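Local coordinates for protein SusD homolog (Bacteroides thetaiotaomicron VPI-5482, PDB 3IV0) that probably binds glycans at the outer membrane as a SusD-like protein, although its own ligand is not established, at residues E376-A380 against L381-D385; S409-M412 against D413-W417. All coordinates share one frame; numbering follows the deposited sequence.

Contact 1: E376-A380 against L381-D385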
loop_
_atom_site.group_PDB
_atom_site.type_symbol
_atom_site.label_atom_id
_atom_site.label_comp_id
_atom_site.label_asym_id
_atom_site.label_seq_id
_atom_site.Cartn_x
_atom_site.Cartn_y
_atom_site.Cartn_z
ATOM N N GLU A 376 -0.146 3.235 17.004
ATOM C CA GLU A 376 -1.393 3.929 16.812
ATOM C C GLU A 376 -2.515 3.264 17.586
ATOM O O GLU A 376 -3.324 3.940 18.231
ATOM C CB GLU A 376 -1.723 3.924 15.317
ATOM C CG GLU A 376 -3.067 4.493 14.975
ATOM C CD GLU A 376 -3.367 4.475 13.499
ATOM O OE1 GLU A 376 -2.426 4.414 12.707
ATOM O OE2 GLU A 376 -4.575 4.546 13.155
ATOM N N ALA A 377 -2.620 1.945 17.513
ATOM C CA ALA A 377 -3.683 1.202 18.180
ATOM C C ALA A 377 -3.541 1.323 19.681
ATOM O O ALA A 377 -4.529 1.523 20.393
ATOM C CB ALA A 377 -3.713 -0.293 17.737
ATOM N N LEU A 378 -2.336 1.178 20.181
ATOM C CA LEU A 378 -2.108 1.336 21.631
ATOM C C LEU A 378 -2.513 2.720 22.071
ATOM O O LEU A 378 -3.203 2.880 23.105
ATOM C CB LEU A 378 -0.651 1.136 21.976
ATOM C CG LEU A 378 -0.202 -0.299 22.055
ATOM C CD1 LEU A 378 1.320 -0.324 22.163
ATOM C CD2 LEU A 378 -0.864 -0.989 23.262
ATOM N N ALA A 379 -2.084 3.749 21.338
ATOM C CA ALA A 379 -2.406 5.095 21.724
ATOM C C ALA A 379 -3.911 5.339 21.703
ATOM O O ALA A 379 -4.469 6.014 22.579
ATOM C CB ALA A 379 -1.661 6.096 20.853
ATOM N N ALA A 380 -4.621 4.705 20.782
ATOM C CA ALA A 380 -6.062 4.941 20.647
ATOM C C ALA A 380 -6.777 4.277 21.796
ATOM O O ALA A 380 -7.770 4.822 22.301
ATOM C CB ALA A 380 -6.576 4.388 19.277
ATOM N N LEU A 381 -6.272 3.168 22.272
ATOM C CA LEU A 381 -6.865 2.478 23.402
ATOM C C LEU A 381 -6.576 3.181 24.713
ATOM O O LEU A 381 -7.388 3.089 25.632
ATOM C CB LEU A 381 -6.391 1.051 23.484
ATOM C CG LEU A 381 -6.965 0.149 22.371
ATOM C CD1 LEU A 381 -6.167 -1.148 22.284
ATOM C CD2 LEU A 381 -8.492 -0.150 22.539
ATOM N N GLY A 382 -5.418 3.832 24.806
ATOM C CA GLY A 382 -5.052 4.657 25.967
ATOM C C GLY A 382 -4.575 3.810 27.126
ATOM O O GLY A 382 -4.440 4.317 28.257
ATOM N N THR A 383 -4.294 2.548 26.859
ATOM C CA THR A 383 -3.971 1.578 27.880
ATOM C C THR A 383 -2.474 1.489 28.175
ATOM O O THR A 383 -2.088 0.935 29.186
ATOM C CB THR A 383 -4.473 0.188 27.464
ATOM O OG1 THR A 383 -4.011 -0.103 26.147
ATOM C CG2 THR A 383 -5.985 0.133 27.464
ATOM N N ASN A 384 -1.619 2.015 27.297
ATOM C CA ASN A 384 -0.191 1.874 27.504
ATOM C C ASN A 384 0.568 2.852 26.626
ATOM O O ASN A 384 1.230 2.467 25.652
ATOM C CB ASN A 384 0.228 0.435 27.179
ATOM C CG ASN A 384 1.606 0.078 27.670
ATOM O OD1 ASN A 384 2.385 0.937 28.067
ATOM N ND2 ASN A 384 1.940 -1.220 27.581
ATOM N N ASP A 385 0.498 4.122 27.005
ATOM C CA ASP A 385 1.087 5.200 26.200
ATOM C C ASP A 385 2.579 5.101 26.238
ATOM O O ASP A 385 3.264 5.465 25.279
ATOM C CB ASP A 385 0.653 6.605 26.667
ATOM C CG ASP A 385 -0.735 7.026 26.152
ATOM O OD1 ASP A 385 -1.346 6.327 25.310
ATOM O OD2 ASP A 385 -1.267 8.071 26.595
HETATM O O HOH W 1 -3.514 7.693 24.497
#

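Contact 2: S409-M412 against D413-W417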
loop_
_atom_site.group_PDB
_atom_site.type_symbol
_atom_site.label_atom_id
_atom_site.label_comp_id
_atom_site.label_asym_id
_atom_site.label_seq_id
_atom_site.Cartn_x
_atom_site.Cartn_y
_atom_site.Cartn_z
ATOM N N SER A 409 -3.898 12.863 23.071
ATOM C CA SER A 409 -4.063 13.405 21.736
ATOM C C SER A 409 -2.745 13.797 21.109
ATOM O O SER A 409 -2.557 13.598 19.896
ATOM C CB SER A 409 -5.030 14.578 21.775
ATOM O OG SER A 409 -6.293 14.078 22.156
ATOM N N GLU A 410 -1.811 14.339 21.875
ATOM C CA GLU A 410 -0.533 14.719 21.317
ATOM C C GLU A 410 0.209 13.496 20.771
ATOM O O GLU A 410 0.859 13.571 19.723
ATOM C CB GLU A 410 0.321 15.439 22.366
ATOM C CG GLU A 410 1.549 16.077 21.808
ATOM C CD GLU A 410 2.263 17.013 22.774
ATOM O OE1 GLU A 410 2.293 16.746 23.998
ATOM O OE2 GLU A 410 2.816 18.029 22.291
ATOM N N LEU A 411 0.096 12.378 21.469
ATOM C CA LEU A 411 0.749 11.129 21.055
ATOM C C LEU A 411 0.069 10.582 19.796
ATOM O O LEU A 411 0.745 10.174 18.842
ATOM C CB LEU A 411 0.771 10.108 22.198
ATOM C CG LEU A 411 1.371 8.743 21.837
ATOM C CD1 LEU A 411 2.797 8.927 21.295
ATOM C CD2 LEU A 411 1.262 7.846 23.058
HETATM N N MSE A 412 -1.244 10.582 19.743
HETATM C CA MSE A 412 -1.948 10.119 18.559
HETATM C C MSE A 412 -1.562 10.953 17.346
HETATM O O MSE A 412 -1.265 10.400 16.257
HETATM C CB MSE A 412 -3.449 10.205 18.798
HETATM C CG MSE A 412 -3.933 9.262 19.880
HETATM SE SE MSE A 412 -5.799 9.264 20.167
HETATM C CE MSE A 412 -5.861 9.071 22.163
ATOM N N ASP A 413 -1.481 12.262 17.498
ATOM C CA ASP A 413 -1.047 13.128 16.420
ATOM C C ASP A 413 0.376 12.800 16.024
ATOM O O ASP A 413 0.713 12.740 14.840
ATOM C CB ASP A 413 -1.121 14.626 16.797
ATOM C CG ASP A 413 -2.515 15.197 16.767
ATOM O OD1 ASP A 413 -3.470 14.494 16.410
ATOM O OD2 ASP A 413 -2.629 16.390 17.139
ATOM N N ALA A 414 1.273 12.628 16.990
ATOM C CA ALA A 414 2.671 12.344 16.674
ATOM C C ALA A 414 2.803 11.093 15.807
ATOM O O ALA A 414 3.638 11.039 14.922
ATOM C CB ALA A 414 3.526 12.191 17.976
ATOM N N ILE A 415 2.038 10.072 16.133
ATOM C CA ILE A 415 2.122 8.828 15.387
ATOM C C ILE A 415 1.572 9.019 13.958
ATOM O O ILE A 415 2.198 8.532 13.001
ATOM C CB ILE A 415 1.388 7.710 16.127
ATOM C CG1 ILE A 415 2.076 7.386 17.464
ATOM C CG2 ILE A 415 1.276 6.446 15.234
ATOM C CD1 ILE A 415 1.186 6.621 18.460
ATOM N N PHE A 416 0.455 9.742 13.811
ATOM C CA PHE A 416 -0.067 10.052 12.473
ATOM C C PHE A 416 0.988 10.787 11.654
ATOM O O PHE A 416 1.271 10.410 10.528
ATOM C CB PHE A 416 -1.326 10.903 12.557
ATOM C CG PHE A 416 -1.713 11.500 11.258
ATOM C CD1 PHE A 416 -2.362 10.747 10.303
ATOM C CD2 PHE A 416 -1.392 12.808 10.959
ATOM C CE1 PHE A 416 -2.662 11.304 9.063
ATOM C CE2 PHE A 416 -1.717 13.364 9.738
ATOM C CZ PHE A 416 -2.355 12.599 8.793
ATOM N N TRP A 417 1.624 11.805 12.210
ATOM C CA TRP A 417 2.555 12.606 11.430
ATOM C C TRP A 417 3.811 11.823 11.154
ATOM O O TRP A 417 4.445 11.989 10.092
ATOM C CB TRP A 417 2.872 13.935 12.132
ATOM C CG TRP A 417 1.744 14.913 12.063
ATOM C CD1 TRP A 417 0.978 15.338 13.083
ATOM C CD2 TRP A 417 1.269 15.583 10.888
ATOM N NE1 TRP A 417 0.046 16.227 12.631
ATOM C CE2 TRP A 417 0.199 16.397 11.286
ATOM C CE3 TRP A 417 1.640 15.564 9.552
ATOM C CZ2 TRP A 417 -0.496 17.200 10.397
ATOM C CZ3 TRP A 417 0.943 16.366 8.672
ATOM C CH2 TRP A 417 -0.111 17.164 9.100
#

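Contact 1: E376-A380 against L381-D385
Two consecutive backbone bonds finish the helix 367-381: Leu381 N donates to Ala377 O (3.0 Å), and Gly382 N to Leu378 O, also 3.0 Å away. Ala379 O, one residue on, is met by a water that donates to it at 2.7 Å. The same water gives its other proton to Asp385 OD1, at 2.7 Å, and thus ties the last helical turn to the start of helix 385-398. The other carboxylate oxygen, Asp385 OD2, accepts from the backbone N of Gly408.

Outside this polar seam, Leu381 turns CG beside its own backbone N (chi1 -71°), which lays the branch against the carbonyl that its own N-H engages, with CG 3.4 Å from Ala377 O. Leu378 CD2 approaches Asn384 CB at 4.3 Å, while its side chain also packs on Lys387, Ala388 and Leu391 of the next helix. Asn384 is the N-cap there, its OD1 accepting from Lys387 N and hydrogen-bonded to Thr386 OG1 as well.

Gly382 leaves helical geometry with a phi of 79°, a value that favours glycine. The chemistry is that of a tight helix-to-helix turn: glycine ends one helix, asparagine caps the next, and a water-bridged carboxylate spans the two.

Contact 2: S409-M412 against D413-W417
Asp413 N donates to Ser409 O at 2.9 Å, the first of four successive i to i+4 bonds. Ala414 N follows to Glu410 O (2.9 Å), then Ile415 N to Leu411 O and Phe416 N to Met412 O, giving one unbroken run of alpha-helix.

Side chains lie back over these carbonyls. Asp413 holds CG beside its backbone N, anti to the carbonyl carbon (chi1 -77°), which brings the carboxylate carbon within 3.5 Å of Ser409 O. Its OD1 is hydrogen-bonded to Tyr444 OH. With an alanine here, the Tyr444 hydroxyl would probably lose this partner and be freer to turn.

On the buried side, Leu411 and Ile415 meet through methyl and methine groups, one turn apart. Ile415 CD1 reaches back to Leu411 CG and lies 4.0 Å from it, the two side chains crossing at a slant. Ile415 CG1 also rests 3.4 Å from Leu411 O, the same oxygen that its backbone N engages. Ala414 CB lies 3.5 Å from both Glu410 O and Leu411 O.

Farther along, Phe416 turns its edge to Trp417: CE2 of the phenyl ring stands 3.8 Å above the indole plane, over its centre. Tyr444 meets the Phe416 ring edge-to-face, and Lys438 makes a cation-pi contact with it, so Tyr444 serves both Asp413 and Phe416.

Helix 408-422 packs against two neighbours: Leu411 lies on Ala388, Cys389 and Leu392 of helix 385-398, whereas Ile415 touches Ala375 and Glu376 of helix 367-381, which selenomethionine Met412 also contacts.

In the fold
Contact 1 precedes contact 2 along the chain, and their centres are about 11 Å apart. The first joins helix 367-381 to helix 385-398; the second lies on helix 408-422, which packs against both. The two meet directly: Ala379 CB touches Ile415 CD1 at 3.8 Å, Met412 CE approaches Ala379 O, and Leu411 CD2 lies 3.8 Å from Asp385 OD1. Helix 224-238 covers another part of contact 1, with Tyr228 against Ala380 and Leu381. Both contacts lie in the SusD-family part of the chain, and this three-helix cluster is consistent with the helical, TPR-like scaffold of SusD proteins.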